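Local coordinates for intergenic-region protein (Escherichia coli CFT073, PDB 2WJ9), which probably acts as an antirestriction protein, helping incoming DNA escape the restriction enzymes of the host cell, at residues 38-41 against 42-46; 128-132 against 133-137; 155-158 against 159-163; 166-170 against 171-175. All blocks are in the same frame, centred on the assembly; numbering follows the deposited sequence.

In the fold
Interaction 1 is a surface contact in the N-terminal loop, while interactions 2 and 3 are buried and interaction 4 is partly so. The chemistry follows the setting: waters and stacked polar groups join the loop, a capping serine starts helix 132-151, aliphatic side chains pack on an arginine and a tyrosine along helix 154-168, and a histidine-centred turn lies beyond its end. Interactions 3 and 4 share helix 154-168, their centres about 16 Å apart. Interactions 2 and 4 sit closest, about 10 Å between centres, and are joined by polar side chains; Gln169 ties interaction 4 to interaction 1. Both interactions 1 and 3 meet the second subunit.

Interaction 1: residues 38-41 against 42-46; sequences APET and GLQQL
Glu40 and Gln44 lay their flat end groups over one another across the bend of this loop, the carboxylate and amide planes only 12° from parallel. The overlap is a loose stack: Glu40 CD lies 3.8 Å from Gln44 NE2, and the carboxylate oxygen Glu40 OE1 passes 3.9 Å from Gln44 CG. Different first torsions bring the groups together. Glu40 sends CG beside its own backbone N (chi1 -52°), whereas Gln44 holds CG anti to its own backbone N (chi1 168°), and both chains then run extended towards each other between the two limbs of the bend.

Direct hydrogen bonds between the limbs are absent, and water takes their place. One water accepts from Glu40 N at 3.0 Å and donates to Gln44 OE1 at 3.0 Å, holding the amide oxygen on the side of the first limb. A second lies 2.7 Å from Thr41 O and 2.8 Å from Leu43 O, positioned to donate to each, although it has more acceptors about it than protons to give. Gly42 makes the bend with a positive phi.

The outer rim faces the second subunit: Thr41 OG1 bonds to Ile180 O and Gly42 N to Tyr160 OH, both of that subunit. At the other end Gln169 of the same chain grips the backbone with both ends of its amide, at Gln44 O and Leu46 N. With the interchain disulfide seen from the adjacent Cys37 to Cys149, this is the character of an N-terminal arm at a dimer interface.

Interaction 2: residues 128-132 against 133-137; sequences AEMSP and EAAGI
Met130 lays its thioether over the first turn of helix 132-151, with SD 3.5 Å from Ala135 N and 4.0 Å from Ala134 CB. Its CG sits between the backbone N and the carbonyl carbon (chi1 70°), which carries the chain across towards the two alanines, and CG itself comes within 4.2 Å of Ala135 CB.

Next to this apolar patch the helix begins with a textbook N-cap. Ser131 OG accepts from Ala134 N at 3.2 Å, a fairly straight bond at 163° that occupies an amide with no earlier helical carbonyl to serve it. The regular pattern takes over at once, with Ala135 N bonded to Ser131 O (3.0 Å) and Gly136 N to Pro132 O (3.1 Å). Pro132 fits the first turn, where its missing N-H costs no bond. The same hydroxyl is also hydrogen-bonded to Glu172 OE2, its stronger polar partner, while the carboxylate of buried Glu133 turns elsewhere, to His170 NE2 and more weakly to Tyr166 OH.

Thus the helix start is wedged between strand 117-121, whose Trp117 and Leu119 pack on Pro132, Ala135 and Met130, and helix 173-180, which meets Met130 through Ala175 and Ala134 through Ile176.

Interaction 3: residues 155-158 against 159-163; sequences AMTV and HYYRL
Val158 and Arg162 make the tight part of this contact, lying side by side one helical turn apart and pointing the same way. The methyl Val158 CG1 rests over one face of the guanidinium, 3.4 Å from Arg162 CZ, and is set off towards the rim of the group. That branch reaches the arginine because it stands opposite the valine's own backbone N (chi1 168°). The arginine's NH1 bonds to Ser35 O. In a parallel pair, Thr157 CG2 touches Tyr161 CE1 at 3.6 Å.

These are i to i+4 neighbours along one face of helix 154-168, and that face belongs to the dimer interface. The Tyr161 ring meets Tyr161 of the second subunit with nearly parallel planes, its hydroxyl bonds to Glu40 OE1 of that subunit, and Thr157 OG1 bonds to Ala36 O there.

Within the contact Met156 touches less, although this side too is buried. Its chain, bent twice, crosses His159 at about a right angle and touches it through Met156 CE, 3.7 Å from His159 CB. The imidazole finds its firmer partners elsewhere, with NE2 bonded to His63 O and the ring stacked on Phe64.

Interaction 4: residues 166-170 against 171-175; sequences YALQH and PECSA
Ala167 meets the second segment through its carbonyl: Ala167 O lies 3.2 Å from Cys173 CB, and the same oxygen accepts from His170 N as helix 154-168 winds down. Leu168 comes next, turning CD2 to within 4.1 Å of Cys173 SG, a light apolar touch on the sulfur itself. That sulfur is covalently linked to beta-mercaptoethanol, probably acquired from the crystallisation liquor. Gln169 points its side chain elsewhere, to the N-terminal loop.

His170 carries most of the contact. Its CG stands opposite the backbone N (chi1 -162°), which brings the ring alongside the chain that follows. ND1 accepts from Glu172 N at 3.0 Å, with 161° at the hydrogen and the donor tilted modestly from the ring plane. Pro171 sets CD over one face of the imidazole, towards its rim, in a CH-pi contact 3.5 Å from the His170 ring centroid and 24° off the ring normal. The Glu172 side chain runs beside the histidine, placing OE2 3.7 Å from His170 CE1, but OE2 is hydrogen-bonded to Ser131 OG, the capping serine of helix 132-151. A backbone amide at one nitrogen and a proline over a face should together fix the rotation of the ring, leaving NE2 turned towards helix 132-151, where it is hydrogen-bonded to Glu133 OE1.

Cys173 N then bonds back to His170 O at 3.0 Å, approaching from well above the carbonyl plane. This closes a type I beta turn from His170 to Cys173, with Glu172 at the N-cap position of helix 173-180: a tight helix-to-helix connection, reinforced by a side-chain-to-backbone bond.

Interaction 1: residues 38-41 against 42-46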
loop_
_atom_site.group_PDB
_atom_site.type_symbol
_atom_site.label_atom_id
_atom_site.label_comp_id
_atom_site.label_asym_id
_atom_site.label_seq_id
_atom_site.Cartn_x
_atom_site.Cartn_y
_atom_site.Cartn_z
ATOM N N ALA B 38 9.335 5.014 -0.706
ATOM C CA ALA B 38 8.506 5.233 -1.899
ATOM C C ALA B 38 9.224 6.102 -2.954
ATOM O O ALA B 38 9.733 7.169 -2.621
ATOM C CB ALA B 38 7.192 5.881 -1.494
ATOM N N PRO B 39 9.291 5.640 -4.225
ATOM C CA PRO B 39 9.764 6.482 -5.337
ATOM C C PRO B 39 9.008 7.816 -5.471
ATOM O O PRO B 39 9.620 8.854 -5.741
ATOM C CB PRO B 39 9.504 5.599 -6.566
ATOM C CG PRO B 39 9.595 4.226 -6.055
ATOM C CD PRO B 39 8.987 4.274 -4.689
ATOM N N GLU B 40 7.686 7.763 -5.300
ATOM C CA GLU B 40 6.837 8.958 -5.276
ATOM C C GLU B 40 5.698 8.797 -4.268
ATOM O O GLU B 40 5.283 7.678 -3.964
ATOM C CB GLU B 40 6.210 9.227 -6.649
ATOM C CG GLU B 40 7.183 9.282 -7.819
ATOM C CD GLU B 40 6.559 9.844 -9.100
ATOM O OE1 GLU B 40 5.386 10.302 -9.080
ATOM O OE2 GLU B 40 7.257 9.843 -10.139
ATOM N N THR B 41 5.199 9.926 -3.766
ATOM C CA THR B 41 3.974 9.943 -2.964
ATOM C C THR B 41 2.866 10.599 -3.798
ATOM O O THR B 41 3.124 11.119 -4.884
ATOM C CB THR B 41 4.176 10.683 -1.622
ATOM O OG1 THR B 41 4.767 11.967 -1.854
ATOM C CG2 THR B 41 5.077 9.870 -0.692
ATOM N N GLY B 42 1.633 10.556 -3.304
ATOM C CA GLY B 42 0.490 11.087 -4.052
ATOM C C GLY B 42 0.081 10.231 -5.250
ATOM O O GLY B 42 0.231 8.999 -5.234
ATOM N N LEU B 43 -0.460 10.889 -6.278
ATOM C CA LEU B 43 -0.948 10.215 -7.493
ATOM C C LEU B 43 0.201 9.941 -8.476
ATOM O O LEU B 43 1.014 10.826 -8.727
ATOM C CB LEU B 43 -2.021 11.075 -8.176
ATOM C CG LEU B 43 -3.285 11.397 -7.361
ATOM C CD1 LEU B 43 -4.166 12.409 -8.080
ATOM C CD2 LEU B 43 -4.077 10.119 -7.045
ATOM N N GLN B 44 0.241 8.737 -9.052
ATOM C CA GLN B 44 1.347 8.320 -9.935
ATOM C C GLN B 44 0.910 7.299 -10.992
ATOM O O GLN B 44 0.237 6.322 -10.664
ATOM C CB GLN B 44 2.488 7.714 -9.108
ATOM C CG GLN B 44 3.566 6.988 -9.943
ATOM C CD GLN B 44 4.599 6.254 -9.101
ATOM O OE1 GLN B 44 4.312 5.786 -7.995
ATOM N NE2 GLN B 44 5.808 6.126 -9.643
ATOM N N GLN B 45 1.337 7.513 -12.243
ATOM C CA GLN B 45 1.102 6.538 -13.320
ATOM C C GLN B 45 2.014 5.336 -13.125
ATOM O O GLN B 45 3.241 5.468 -13.176
ATOM C CB GLN B 45 1.365 7.139 -14.708
ATOM C CG GLN B 45 1.301 6.120 -15.866
ATOM C CD GLN B 45 -0.053 5.441 -15.988
ATOM O OE1 GLN B 45 -0.158 4.212 -15.964
ATOM N NE2 GLN B 45 -1.093 6.236 -16.090
ATOM N N LEU B 46 1.409 4.168 -12.942
ATOM C CA LEU B 46 2.158 2.944 -12.664
ATOM C C LEU B 46 2.398 2.145 -13.954
ATOM O O LEU B 46 1.526 2.066 -14.837
ATOM C CB LEU B 46 1.447 2.109 -11.590
ATOM C CG LEU B 46 1.259 2.838 -10.251
ATOM C CD1 LEU B 46 0.407 2.020 -9.288
ATOM C CD2 LEU B 46 2.599 3.204 -9.585
HETATM O O HOH W 1 5.929 5.283 -5.513
HETATM O O HOH W 2 3.291 11.969 -7.490
#

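Interaction 2: residues 128-132 against 133-137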
loop_
_atom_site.group_PDB
_atom_site.type_symbol
_atom_site.label_atom_id
_atom_site.label_comp_id
_atom_site.label_asym_id
_atom_site.label_seq_id
_atom_site.Cartn_x
_atom_site.Cartn_y
_atom_site.Cartn_z
ATOM N N ALA B 128 -15.222 -14.970 -12.950
ATOM C CA ALA B 128 -14.776 -13.797 -13.695
ATOM C C ALA B 128 -13.946 -14.201 -14.906
ATOM O O ALA B 128 -13.127 -15.115 -14.829
ATOM C CB ALA B 128 -13.979 -12.860 -12.797
ATOM N N GLU B 129 -14.177 -13.503 -16.016
ATOM C CA GLU B 129 -13.456 -13.719 -17.265
ATOM C C GLU B 129 -12.428 -12.597 -17.444
ATOM O O GLU B 129 -12.758 -11.427 -17.280
ATOM C CB GLU B 129 -14.443 -13.742 -18.430
ATOM C CG GLU B 129 -13.879 -14.276 -19.733
ATOM C CD GLU B 129 -14.947 -14.531 -20.781
ATOM O OE1 GLU B 129 -16.158 -14.379 -20.481
ATOM O OE2 GLU B 129 -14.575 -14.881 -21.922
ATOM N N MET B 130 -11.190 -12.954 -17.769
ATOM C CA MET B 130 -10.119 -11.962 -17.882
ATOM C C MET B 130 -8.920 -12.462 -18.698
ATOM O O MET B 130 -8.781 -13.656 -18.957
ATOM C CB MET B 130 -9.662 -11.504 -16.481
ATOM C CG MET B 130 -8.897 -12.557 -15.656
ATOM S SD MET B 130 -8.676 -12.087 -13.916
ATOM C CE MET B 130 -10.300 -12.553 -13.314
ATOM N N SER B 131 -8.051 -11.532 -19.086
ATOM C CA SER B 131 -6.826 -11.869 -19.821
ATOM C C SER B 131 -5.880 -12.716 -18.968
ATOM O O SER B 131 -5.948 -12.677 -17.732
ATOM C CB SER B 131 -6.096 -10.601 -20.278
ATOM O OG SER B 131 -5.625 -9.846 -19.173
ATOM N N PRO B 132 -5.011 -13.512 -19.617
ATOM C CA PRO B 132 -3.931 -14.165 -18.863
ATOM C C PRO B 132 -3.122 -13.217 -17.958
ATOM O O PRO B 132 -2.855 -13.584 -16.802
ATOM C CB PRO B 132 -3.075 -14.788 -19.968
ATOM C CG PRO B 132 -4.075 -15.116 -21.044
ATOM C CD PRO B 132 -5.014 -13.936 -21.033
ATOM N N GLU B 133 -2.758 -12.026 -18.448
ATOM C CA GLU B 133 -2.047 -11.031 -17.598
ATOM C C GLU B 133 -2.822 -10.730 -16.321
ATOM O O GLU B 133 -2.258 -10.766 -15.219
ATOM C CB GLU B 133 -1.743 -9.670 -18.297
ATOM C CG GLU B 133 -0.656 -8.820 -17.505
ATOM C CD GLU B 133 -0.805 -7.273 -17.509
ATOM O OE1 GLU B 133 -1.784 -6.720 -18.048
ATOM O OE2 GLU B 133 0.103 -6.589 -16.939
ATOM N N ALA B 134 -4.105 -10.402 -16.470
ATOM C CA ALA B 134 -4.937 -10.034 -15.318
ATOM C C ALA B 134 -5.094 -11.182 -14.308
ATOM O O ALA B 134 -5.058 -10.961 -13.092
ATOM C CB ALA B 134 -6.297 -9.523 -15.774
ATOM N N ALA B 135 -5.268 -12.405 -14.817
ATOM C CA ALA B 135 -5.278 -13.604 -13.966
ATOM C C ALA B 135 -4.012 -13.733 -13.105
ATOM O O ALA B 135 -4.090 -14.011 -11.904
ATOM C CB ALA B 135 -5.462 -14.851 -14.820
ATOM N N GLY B 136 -2.849 -13.530 -13.722
ATOM C CA GLY B 136 -1.578 -13.554 -13.001
ATOM C C GLY B 136 -1.488 -12.493 -11.906
ATOM O O GLY B 136 -0.997 -12.761 -10.798
ATOM N N ILE B 137 -1.956 -11.284 -12.211
ATOM C CA ILE B 137 -2.013 -10.214 -11.203
ATOM C C ILE B 137 -2.884 -10.659 -10.014
ATOM O O ILE B 137 -2.473 -10.553 -8.854
ATOM C CB ILE B 137 -2.516 -8.886 -11.814
ATOM C CG1 ILE B 137 -1.475 -8.327 -12.807
ATOM C CG2 ILE B 137 -2.817 -7.883 -10.718
ATOM C CD1 ILE B 137 -1.974 -7.158 -13.650
#

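Interaction 3: residues 155-158 against 159-163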
loop_
_atom_site.group_PDB
_atom_site.type_symbol
_atom_site.label_atom_id
_atom_site.label_comp_id
_atom_site.label_asym_id
_atom_site.label_seq_id
_atom_site.Cartn_x
_atom_site.Cartn_y
_atom_site.Cartn_z
ATOM N N ALA B 155 7.234 -6.205 5.020
ATOM C CA ALA B 155 7.755 -6.186 3.646
ATOM C C ALA B 155 6.805 -6.902 2.665
ATOM O O ALA B 155 6.670 -6.483 1.521
ATOM C CB ALA B 155 9.155 -6.796 3.583
ATOM N N MET B 156 6.135 -7.963 3.118
ATOM C CA MET B 156 5.170 -8.687 2.267
ATOM C C MET B 156 3.909 -7.832 2.074
ATOM O O MET B 156 3.373 -7.743 0.954
ATOM C CB MET B 156 4.825 -10.061 2.860
ATOM C CG MET B 156 3.954 -10.956 1.965
ATOM S SD MET B 156 4.742 -11.838 0.599
ATOM C CE MET B 156 4.897 -10.572 -0.667
ATOM N N THR B 157 3.457 -7.210 3.166
ATOM C CA THR B 157 2.341 -6.243 3.143
ATOM C C THR B 157 2.579 -5.122 2.119
ATOM O O THR B 157 1.682 -4.752 1.350
ATOM C CB THR B 157 2.094 -5.601 4.544
ATOM O OG1 THR B 157 2.264 -6.570 5.591
ATOM C CG2 THR B 157 0.691 -4.985 4.641
ATOM N N VAL B 158 3.792 -4.571 2.103
ATOM C CA VAL B 158 4.106 -3.525 1.141
ATOM C C VAL B 158 4.022 -4.003 -0.322
ATOM O O VAL B 158 3.466 -3.295 -1.159
ATOM C CB VAL B 158 5.462 -2.877 1.452
ATOM C CG1 VAL B 158 5.923 -1.991 0.295
ATOM C CG2 VAL B 158 5.378 -2.100 2.776
ATOM N N HIS B 159 4.536 -5.196 -0.616
ATOM C CA HIS B 159 4.340 -5.815 -1.938
ATOM C C HIS B 159 2.845 -5.923 -2.304
ATOM O O HIS B 159 2.455 -5.641 -3.442
ATOM C CB HIS B 159 5.032 -7.186 -2.031
ATOM C CG HIS B 159 6.451 -7.115 -2.513
ATOM N ND1 HIS B 159 6.791 -6.612 -3.751
ATOM C CD2 HIS B 159 7.616 -7.482 -1.925
ATOM C CE1 HIS B 159 8.105 -6.655 -3.899
ATOM N NE2 HIS B 159 8.631 -7.185 -2.808
ATOM N N TYR B 160 2.008 -6.313 -1.342
ATOM C CA TYR B 160 0.566 -6.367 -1.577
ATOM C C TYR B 160 -0.024 -4.999 -1.943
ATOM O O TYR B 160 -0.730 -4.874 -2.947
ATOM C CB TYR B 160 -0.169 -6.938 -0.362
ATOM C CG TYR B 160 -1.680 -6.969 -0.544
ATOM C CD1 TYR B 160 -2.257 -7.828 -1.466
ATOM C CD2 TYR B 160 -2.516 -6.120 0.171
ATOM C CE1 TYR B 160 -3.630 -7.860 -1.668
ATOM C CE2 TYR B 160 -3.911 -6.149 -0.013
ATOM C CZ TYR B 160 -4.457 -7.024 -0.943
ATOM O OH TYR B 160 -5.837 -7.073 -1.143
ATOM N N TYR B 161 0.273 -3.974 -1.141
ATOM C CA TYR B 161 -0.256 -2.623 -1.409
ATOM C C TYR B 161 0.244 -2.083 -2.771
ATOM O O TYR B 161 -0.499 -1.448 -3.513
ATOM C CB TYR B 161 0.085 -1.643 -0.263
ATOM C CG TYR B 161 -0.824 -1.742 0.957
ATOM C CD1 TYR B 161 -0.329 -2.154 2.185
ATOM C CD2 TYR B 161 -2.177 -1.395 0.888
ATOM C CE1 TYR B 161 -1.152 -2.249 3.306
ATOM C CE2 TYR B 161 -3.005 -1.486 2.011
ATOM C CZ TYR B 161 -2.484 -1.921 3.209
ATOM O OH TYR B 161 -3.279 -2.022 4.331
ATOM N N ARG B 162 1.493 -2.366 -3.109
ATOM C CA ARG B 162 2.077 -1.849 -4.355
ATOM C C ARG B 162 1.447 -2.482 -5.606
ATOM O O ARG B 162 1.111 -1.783 -6.563
ATOM C CB ARG B 162 3.598 -1.999 -4.335
ATOM C CG ARG B 162 4.246 -0.960 -3.419
ATOM C CD ARG B 162 5.723 -1.184 -3.207
ATOM N NE ARG B 162 6.311 -0.060 -2.480
ATOM C CZ ARG B 162 7.554 -0.021 -2.016
ATOM N NH1 ARG B 162 8.372 -1.056 -2.176
ATOM N NH2 ARG B 162 7.974 1.069 -1.384
ATOM N N LEU B 163 1.271 -3.795 -5.582
ATOM C CA LEU B 163 0.566 -4.492 -6.673
ATOM C C LEU B 163 -0.930 -4.150 -6.719
ATOM O O LEU B 163 -1.508 -4.020 -7.809
ATOM C CB LEU B 163 0.775 -6.008 -6.576
ATOM C CG LEU B 163 0.198 -6.864 -7.714
ATOM C CD1 LEU B 163 0.827 -6.501 -9.063
ATOM C CD2 LEU B 163 0.378 -8.357 -7.390
#

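Interaction 4: residues 166-170 against 171-175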
loop_
_atom_site.group_PDB
_atom_site.type_symbol
_atom_site.label_atom_id
_atom_site.label_comp_id
_atom_site.label_asym_id
_atom_site.label_seq_id
_atom_site.Cartn_x
_atom_site.Cartn_y
_atom_site.Cartn_z
ATOM N N TYR B 166 -1.426 -1.028 -8.744
ATOM C CA TYR B 166 -1.367 -1.357 -10.174
ATOM C C TYR B 166 -2.689 -1.973 -10.663
ATOM O O TYR B 166 -3.177 -1.625 -11.756
ATOM C CB TYR B 166 -0.191 -2.299 -10.450
ATOM C CG TYR B 166 0.038 -2.610 -11.913
ATOM C CD1 TYR B 166 0.398 -1.613 -12.813
ATOM C CD2 TYR B 166 -0.075 -3.910 -12.397
ATOM C CE1 TYR B 166 0.620 -1.898 -14.149
ATOM C CE2 TYR B 166 0.141 -4.199 -13.730
ATOM C CZ TYR B 166 0.493 -3.191 -14.606
ATOM O OH TYR B 166 0.714 -3.468 -15.942
ATOM N N ALA B 167 -3.273 -2.860 -9.845
ATOM C CA ALA B 167 -4.576 -3.477 -10.149
ATOM C C ALA B 167 -5.689 -2.431 -10.196
ATOM O O ALA B 167 -6.574 -2.494 -11.058
ATOM C CB ALA B 167 -4.916 -4.555 -9.124
ATOM N N LEU B 168 -5.633 -1.459 -9.279
ATOM C CA LEU B 168 -6.646 -0.408 -9.219
ATOM C C LEU B 168 -6.616 0.500 -10.448
ATOM O O LEU B 168 -7.622 1.128 -10.759
ATOM C CB LEU B 168 -6.514 0.415 -7.925
ATOM C CG LEU B 168 -6.971 -0.318 -6.652
ATOM C CD1 LEU B 168 -6.554 0.443 -5.380
ATOM C CD2 LEU B 168 -8.474 -0.547 -6.664
ATOM N N GLN B 169 -5.476 0.566 -11.136
ATOM C CA GLN B 169 -5.337 1.371 -12.355
ATOM C C GLN B 169 -5.538 0.558 -13.644
ATOM O O GLN B 169 -5.544 1.126 -14.737
ATOM C CB GLN B 169 -3.956 2.039 -12.406
ATOM C CG GLN B 169 -3.705 3.068 -11.293
ATOM C CD GLN B 169 -2.390 3.816 -11.440
ATOM O OE1 GLN B 169 -1.625 3.606 -12.388
ATOM N NE2 GLN B 169 -2.129 4.722 -10.499
ATOM N N HIS B 170 -5.693 -0.759 -13.506
ATOM C CA HIS B 170 -5.688 -1.696 -14.650
ATOM C C HIS B 170 -7.020 -1.664 -15.405
ATOM O O HIS B 170 -8.065 -1.508 -14.784
ATOM C CB HIS B 170 -5.412 -3.116 -14.136
ATOM C CG HIS B 170 -4.958 -4.076 -15.194
ATOM N ND1 HIS B 170 -5.837 -4.778 -15.991
ATOM C CD2 HIS B 170 -3.717 -4.481 -15.558
ATOM C CE1 HIS B 170 -5.158 -5.550 -16.821
ATOM N NE2 HIS B 170 -3.868 -5.384 -16.585
ATOM N N PRO B 171 -6.989 -1.812 -16.749
ATOM C CA PRO B 171 -8.237 -1.869 -17.529
ATOM C C PRO B 171 -9.214 -2.956 -17.082
ATOM O O PRO B 171 -10.417 -2.796 -17.253
ATOM C CB PRO B 171 -7.769 -2.160 -18.960
ATOM C CG PRO B 171 -6.329 -1.867 -18.996
ATOM C CD PRO B 171 -5.789 -1.905 -17.603
ATOM N N GLU B 172 -8.684 -4.043 -16.524
ATOM C CA GLU B 172 -9.492 -5.154 -16.010
ATOM C C GLU B 172 -9.585 -5.165 -14.478
ATOM O O GLU B 172 -9.762 -6.221 -13.866
ATOM C CB GLU B 172 -8.925 -6.482 -16.521
ATOM C CG GLU B 172 -8.912 -6.577 -18.034
ATOM C CD GLU B 172 -8.293 -7.859 -18.521
ATOM O OE1 GLU B 172 -8.968 -8.913 -18.463
ATOM O OE2 GLU B 172 -7.131 -7.810 -18.976
ATOM N N CYS B 173 -9.472 -3.985 -13.865
ATOM C CA CYS B 173 -9.600 -3.837 -12.411
ATOM C C CYS B 173 -10.867 -4.495 -11.854
ATOM O O CYS B 173 -10.817 -5.163 -10.827
ATOM C CB CYS B 173 -9.596 -2.355 -12.022
ATOM S SG CYS B 173 -9.764 -2.026 -10.245
ATOM N N SER B 174 -11.994 -4.291 -12.531
ATOM C CA SER B 174 -13.279 -4.801 -12.048
ATOM C C SER B 174 -13.241 -6.319 -11.884
ATOM O O SER B 174 -13.652 -6.846 -10.848
ATOM C CB SER B 174 -14.423 -4.391 -12.981
ATOM O OG SER B 174 -14.205 -4.851 -14.303
ATOM N N ALA B 175 -12.740 -7.015 -12.902
ATOM C CA ALA B 175 -12.626 -8.477 -12.854
ATOM C C ALA B 175 -11.612 -8.944 -11.801
ATOM O O ALA B 175 -11.858 -9.905 -11.080
ATOM C CB ALA B 175 -12.271 -9.033 -14.233
#